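Local coordinates for protein type IV pilus biogenesis factor PilY1 (Pseudomonas aeruginosa, PDB 3HX6) that is involved in type IV pilus assembly, twitching motility and adhesion to host cells, and probably regulates pilus retraction through calcium binding and release, at residues Gly157-Leu169 / Trp181-Phe195. The protein carries 3 engineered substitutions. Residues are numbered along the deposited sequence; the frame is centred on the assembly and turned at random.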
loop_
_atom_site.group_PDB
_atom_site.type_symbol
_atom_site.label_atom_id
_atom_site.label_comp_id
_atom_site.label_asym_id
_atom_site.label_seq_id
_atom_site.Cartn_x
_atom_site.Cartn_y
_atom_site.Cartn_z
ATOM N N GLY A 157 -25.964 -6.814 -8.339
ATOM C CA GLY A 157 -26.813 -5.742 -7.849
ATOM C C GLY A 157 -28.188 -6.260 -7.495
ATOM O O GLY A 157 -28.459 -7.447 -7.644
ATOM N N SER A 158 -29.062 -5.384 -7.010
ATOM C CA SER A 158 -30.415 -5.811 -6.664
ATOM C C SER A 158 -31.376 -4.655 -6.893
ATOM O O SER A 158 -30.946 -3.514 -7.046
ATOM C CB SER A 158 -30.489 -6.260 -5.204
ATOM O OG SER A 158 -30.657 -5.155 -4.336
ATOM N N LEU A 159 -32.669 -4.962 -6.915
ATOM C CA LEU A 159 -33.698 -3.953 -7.128
ATOM C C LEU A 159 -33.907 -3.090 -5.885
ATOM O O LEU A 159 -34.706 -2.150 -5.898
ATOM C CB LEU A 159 -35.018 -4.624 -7.518
ATOM C CG LEU A 159 -34.940 -5.602 -8.695
ATOM C CD1 LEU A 159 -36.343 -6.034 -9.102
ATOM C CD2 LEU A 159 -34.232 -4.937 -9.869
ATOM N N ARG A 160 -33.189 -3.417 -4.813
ATOM C CA ARG A 160 -33.290 -2.666 -3.566
ATOM C C ARG A 160 -34.739 -2.679 -3.068
ATOM O O ARG A 160 -35.360 -3.738 -2.991
ATOM C CB ARG A 160 -32.827 -1.226 -3.799
ATOM C CG ARG A 160 -31.420 -1.101 -4.376
ATOM C CD ARG A 160 -30.386 -0.996 -3.275
ATOM N NE ARG A 160 -29.832 -2.274 -2.862
ATOM C CZ ARG A 160 -29.266 -2.486 -1.677
ATOM N NH1 ARG A 160 -29.191 -1.504 -0.785
ATOM N NH2 ARG A 160 -28.755 -3.674 -1.392
ATOM N N ALA A 161 -35.278 -1.504 -2.748
ATOM C CA ALA A 161 -36.655 -1.404 -2.265
ATOM C C ALA A 161 -37.653 -1.349 -3.417
ATOM O O ALA A 161 -38.863 -1.441 -3.206
ATOM C CB ALA A 161 -36.812 -0.171 -1.381
ATOM N N GLY A 162 -37.140 -1.215 -4.637
ATOM C CA GLY A 162 -38.002 -1.126 -5.802
ATOM C C GLY A 162 -38.712 -2.409 -6.183
ATOM O O GLY A 162 -39.803 -2.374 -6.755
ATOM N N GLY A 163 -38.094 -3.543 -5.876
ATOM C CA GLY A 163 -38.694 -4.825 -6.201
ATOM C C GLY A 163 -37.874 -5.960 -5.623
ATOM O O GLY A 163 -36.832 -5.724 -5.013
ATOM N N LYS A 164 -38.343 -7.190 -5.804
ATOM C CA LYS A 164 -37.634 -8.354 -5.295
ATOM C C LYS A 164 -36.864 -8.978 -6.448
ATOM O O LYS A 164 -37.405 -9.759 -7.230
ATOM C CB LYS A 164 -38.629 -9.354 -4.707
ATOM C CG LYS A 164 -39.472 -8.768 -3.579
ATOM C CD LYS A 164 -40.602 -9.703 -3.178
ATOM C CE LYS A 164 -41.421 -9.108 -2.045
ATOM N NZ LYS A 164 -42.585 -9.970 -1.686
ATOM N N GLY A 165 -35.594 -8.620 -6.562
ATOM C CA GLY A 165 -34.807 -9.158 -7.648
ATOM C C GLY A 165 -33.321 -8.963 -7.478
ATOM O O GLY A 165 -32.858 -8.057 -6.777
ATOM N N LEU A 166 -32.577 -9.827 -8.152
ATOM C CA LEU A 166 -31.127 -9.823 -8.122
ATOM C C LEU A 166 -30.641 -9.868 -9.559
ATOM O O LEU A 166 -31.326 -10.397 -10.428
ATOM C CB LEU A 166 -30.638 -11.082 -7.398
ATOM C CG LEU A 166 -29.931 -11.026 -6.046
ATOM C CD1 LEU A 166 -30.453 -9.876 -5.239
ATOM C CD2 LEU A 166 -30.127 -12.359 -5.313
ATOM N N PHE A 167 -29.473 -9.296 -9.815
ATOM C CA PHE A 167 -28.896 -9.363 -11.143
ATOM C C PHE A 167 -27.379 -9.341 -11.043
ATOM O O PHE A 167 -26.809 -8.873 -10.051
ATOM C CB PHE A 167 -29.406 -8.235 -12.059
ATOM C CG PHE A 167 -29.038 -6.852 -11.609
ATOM C CD1 PHE A 167 -29.929 -6.086 -10.861
ATOM C CD2 PHE A 167 -27.805 -6.301 -11.958
ATOM C CE1 PHE A 167 -29.599 -4.783 -10.470
ATOM C CE2 PHE A 167 -27.466 -5.006 -11.573
ATOM C CZ PHE A 167 -28.364 -4.244 -10.827
ATOM N N ALA A 168 -26.732 -9.885 -12.067
ATOM C CA ALA A 168 -25.284 -9.939 -12.114
ATOM C C ALA A 168 -24.837 -9.455 -13.480
ATOM O O ALA A 168 -25.441 -9.795 -14.494
ATOM C CB ALA A 168 -24.803 -11.373 -11.876
ATOM N N LEU A 169 -23.794 -8.638 -13.506
ATOM C CA LEU A 169 -23.274 -8.141 -14.766
ATOM C C LEU A 169 -21.819 -8.571 -14.867
ATOM O O LEU A 169 -21.139 -8.715 -13.846
ATOM C CB LEU A 169 -23.349 -6.609 -14.822
ATOM C CG LEU A 169 -24.710 -5.951 -14.557
ATOM C CD1 LEU A 169 -24.555 -4.430 -14.556
ATOM C CD2 LEU A 169 -25.709 -6.392 -15.604
ATOM N N TRP A 181 -27.288 -12.498 -15.750
ATOM C CA TRP A 181 -28.604 -12.994 -15.390
ATOM C C TRP A 181 -29.393 -12.054 -14.489
ATOM O O TRP A 181 -28.857 -11.098 -13.927
ATOM C CB TRP A 181 -28.515 -14.378 -14.727
ATOM C CG TRP A 181 -27.450 -14.529 -13.668
ATOM C CD1 TRP A 181 -26.234 -15.132 -13.814
ATOM C CD2 TRP A 181 -27.518 -14.093 -12.302
ATOM N NE1 TRP A 181 -25.541 -15.104 -12.625
ATOM C CE2 TRP A 181 -26.304 -14.472 -11.681
ATOM C CE3 TRP A 181 -28.484 -13.422 -11.542
ATOM C CZ2 TRP A 181 -26.031 -14.198 -10.335
ATOM C CZ3 TRP A 181 -28.211 -13.150 -10.199
ATOM C CH2 TRP A 181 -26.993 -13.538 -9.613
ATOM N N GLU A 182 -30.682 -12.344 -14.378
ATOM C CA GLU A 182 -31.605 -11.583 -13.554
ATOM C C GLU A 182 -32.474 -12.586 -12.818
ATOM O O GLU A 182 -33.025 -13.497 -13.426
ATOM C CB GLU A 182 -32.501 -10.694 -14.417
ATOM C CG GLU A 182 -31.789 -9.568 -15.136
ATOM C CD GLU A 182 -32.752 -8.709 -15.939
ATOM O OE1 GLU A 182 -33.403 -9.247 -16.863
ATOM O OE2 GLU A 182 -32.864 -7.498 -15.642
ATOM N N ILE A 183 -32.583 -12.425 -11.508
ATOM C CA ILE A 183 -33.396 -13.318 -10.696
ATOM C C ILE A 183 -34.574 -12.540 -10.129
ATOM O O ILE A 183 -34.429 -11.383 -9.744
ATOM C CB ILE A 183 -32.592 -13.901 -9.512
ATOM C CG1 ILE A 183 -31.434 -14.748 -10.028
ATOM C CG2 ILE A 183 -33.502 -14.744 -8.625
ATOM C CD1 ILE A 183 -30.648 -15.427 -8.926
ATOM N N GLY A 184 -35.735 -13.182 -10.091
ATOM C CA GLY A 184 -36.928 -12.557 -9.552
ATOM C C GLY A 184 -37.677 -13.608 -8.760
ATOM O O GLY A 184 -37.189 -14.733 -8.619
ATOM N N VAL A 185 -38.856 -13.265 -8.245
ATOM C CA VAL A 185 -39.628 -14.232 -7.477
ATOM C C VAL A 185 -39.976 -15.421 -8.359
ATOM O O VAL A 185 -40.121 -16.541 -7.872
ATOM C CB VAL A 185 -40.925 -13.620 -6.905
ATOM C CG1 VAL A 185 -40.574 -12.540 -5.894
ATOM C CG2 VAL A 185 -41.785 -13.051 -8.028
ATOM N N ASP A 186 -40.099 -15.175 -9.660
ATOM C CA ASP A 186 -40.408 -16.240 -10.605
ATOM C C ASP A 186 -39.338 -17.331 -10.569
ATOM O O ASP A 186 -39.646 -18.512 -10.699
ATOM C CB ASP A 186 -40.512 -15.671 -12.020
ATOM C CG ASP A 186 -41.817 -14.933 -12.257
ATOM O OD1 ASP A 186 -41.858 -14.082 -13.170
ATOM O OD2 ASP A 186 -42.797 -15.209 -11.537
ATOM N N GLN A 187 -38.083 -16.929 -10.400
ATOM C CA GLN A 187 -36.976 -17.878 -10.347
ATOM C C GLN A 187 -36.733 -18.383 -8.928
ATOM O O GLN A 187 -36.340 -19.534 -8.725
ATOM C CB GLN A 187 -35.691 -17.232 -10.869
ATOM C CG GLN A 187 -35.655 -17.015 -12.368
ATOM C CD GLN A 187 -36.671 -15.998 -12.842
ATOM O OE1 GLN A 187 -36.696 -14.861 -12.370
ATOM N NE2 GLN A 187 -37.509 -16.397 -13.792
ATOM N N GLU A 188 -36.960 -17.510 -7.950
ATOM C CA GLU A 188 -36.762 -17.847 -6.547
ATOM C C GLU A 188 -37.939 -17.303 -5.762
ATOM O O GLU A 188 -37.930 -16.152 -5.328
ATOM C CB GLU A 188 -35.451 -17.236 -6.040
ATOM C CG GLU A 188 -35.179 -17.458 -4.561
ATOM C CD GLU A 188 -35.514 -18.867 -4.116
ATOM O OE1 GLU A 188 -36.601 -19.064 -3.527
ATOM O OE2 GLU A 188 -34.698 -19.781 -4.364
ATOM N N PRO A 189 -38.970 -18.135 -5.564
ATOM C CA PRO A 189 -40.178 -17.744 -4.832
ATOM C C PRO A 189 -39.963 -17.084 -3.471
ATOM O O PRO A 189 -40.768 -16.256 -3.062
ATOM C CB PRO A 189 -40.971 -19.055 -4.744
ATOM C CG PRO A 189 -39.909 -20.104 -4.790
ATOM C CD PRO A 189 -38.973 -19.582 -5.845
ATOM N N ASP A 190 -38.885 -17.432 -2.774
ATOM C CA ASP A 190 -38.627 -16.842 -1.460
ATOM C C ASP A 190 -37.690 -15.639 -1.490
ATOM O O ASP A 190 -37.155 -15.237 -0.461
ATOM C CB ASP A 190 -38.070 -17.890 -0.499
ATOM C CG ASP A 190 -39.109 -18.916 -0.092
ATOM O OD1 ASP A 190 -40.191 -18.514 0.391
ATOM O OD2 ASP A 190 -38.842 -20.125 -0.246
ATOM N N LEU A 191 -37.496 -15.061 -2.668
ATOM C CA LEU A 191 -36.637 -13.896 -2.789
ATOM C C LEU A 191 -37.387 -12.655 -2.299
ATOM O O LEU A 191 -38.529 -12.410 -2.696
ATOM C CB LEU A 191 -36.210 -13.702 -4.244
ATOM C CG LEU A 191 -35.268 -12.527 -4.520
ATOM C CD1 LEU A 191 -33.914 -12.785 -3.847
ATOM C CD2 LEU A 191 -35.096 -12.347 -6.029
ATOM N N GLY A 192 -36.749 -11.881 -1.426
ATOM C CA GLY A 192 -37.375 -10.673 -0.919
ATOM C C GLY A 192 -36.606 -9.458 -1.397
ATOM O O GLY A 192 -35.831 -9.552 -2.355
ATOM N N TYR A 193 -36.821 -8.314 -0.760
ATOM C CA TYR A 193 -36.089 -7.117 -1.138
ATOM C C TYR A 193 -34.641 -7.410 -0.773
ATOM O O TYR A 193 -34.294 -7.594 0.397
ATOM C CB TYR A 193 -36.637 -5.908 -0.389
ATOM C CG TYR A 193 -38.060 -5.623 -0.791
ATOM C CD1 TYR A 193 -38.353 -5.142 -2.067
ATOM C CD2 TYR A 193 -39.119 -5.920 0.063
ATOM C CE1 TYR A 193 -39.662 -4.971 -2.484
ATOM C CE2 TYR A 193 -40.435 -5.755 -0.345
ATOM C CZ TYR A 193 -40.697 -5.282 -1.619
ATOM O OH TYR A 193 -41.995 -5.130 -2.031
ATOM N N SER A 194 -33.801 -7.457 -1.796
ATOM C CA SER A 194 -32.411 -7.808 -1.618
ATOM C C SER A 194 -31.447 -6.778 -1.068
ATOM O O SER A 194 -30.477 -6.393 -1.720
ATOM C CB SER A 194 -31.893 -8.383 -2.926
ATOM O OG SER A 194 -32.637 -9.549 -3.247
ATOM N N PHE A 195 -31.711 -6.348 0.157
ATOM C CA PHE A 195 -30.839 -5.406 0.831
ATOM C C PHE A 195 -29.545 -6.107 1.255
ATOM O O PHE A 195 -28.498 -5.473 1.358
ATOM C CB PHE A 195 -31.547 -4.837 2.061
ATOM C CG PHE A 195 -32.649 -3.879 1.728
ATOM C CD1 PHE A 195 -32.369 -2.536 1.487
ATOM C CD2 PHE A 195 -33.966 -4.315 1.645
ATOM C CE1 PHE A 195 -33.384 -1.642 1.172
ATOM C CE2 PHE A 195 -34.991 -3.425 1.327
ATOM C CZ PHE A 195 -34.697 -2.087 1.092
HETATM O O HOH W 1 -27.797 -3.011 1.777
HETATM O O HOH W 2 -26.405 -4.399 -0.505
HETATM O O HOH W 3 -27.789 -6.076 -1.991
HETATM O O HOH W 4 -34.411 -6.115 -4.127
HETATM O O HOH W 5 -39.743 -10.604 -8.541
#
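W181 lays its six-membered ring over the methyl of A168, a CH-pi contact with CB 3.6 Å from the ring centroid. The two residues face each other across the antiparallel outer pair, 165-170 with 178-184, of a four-stranded blade in the PilY1 beta-propeller domain, and they exemplify an aromatic ring set over the small residue paired with it in a sheet. Chi1 of 46° sets W181 CG between its own backbone N and carbonyl carbon, which turns the indole back across the neighbouring strand; its NE1 bonds to M230 O. L166 and I183 form a hydrogen-bonded pair, I183 N to L166 O at 2.6 Å and nearly straight, L166 N to I183 O at 2.9 Å; A168 N hydrogen-bonds W181 O. On the same face, L166, W181 and I183 all pack on I228 of strand 223-229, joining this blade to the next.

K164 runs extended along the backbone of L191 and G192, its CG 4.1 Å from the centroid of Y193 over one face and its NZ bonded to S217 O, while R160 O lies at the edge of the same ring. Water 4 links G163 O to S194 N. Deeper in, S158 OG donates to S194 O (2.9 Å) from above the carbonyl plane and accepts from R160 N, forming an ST turn. The bent R160 chain brings NH2 to F195 O, a 3.3 Å hydrogen bond; NH1 bonds V136 O and water 1, which donates to F195 O at 2.6 Å.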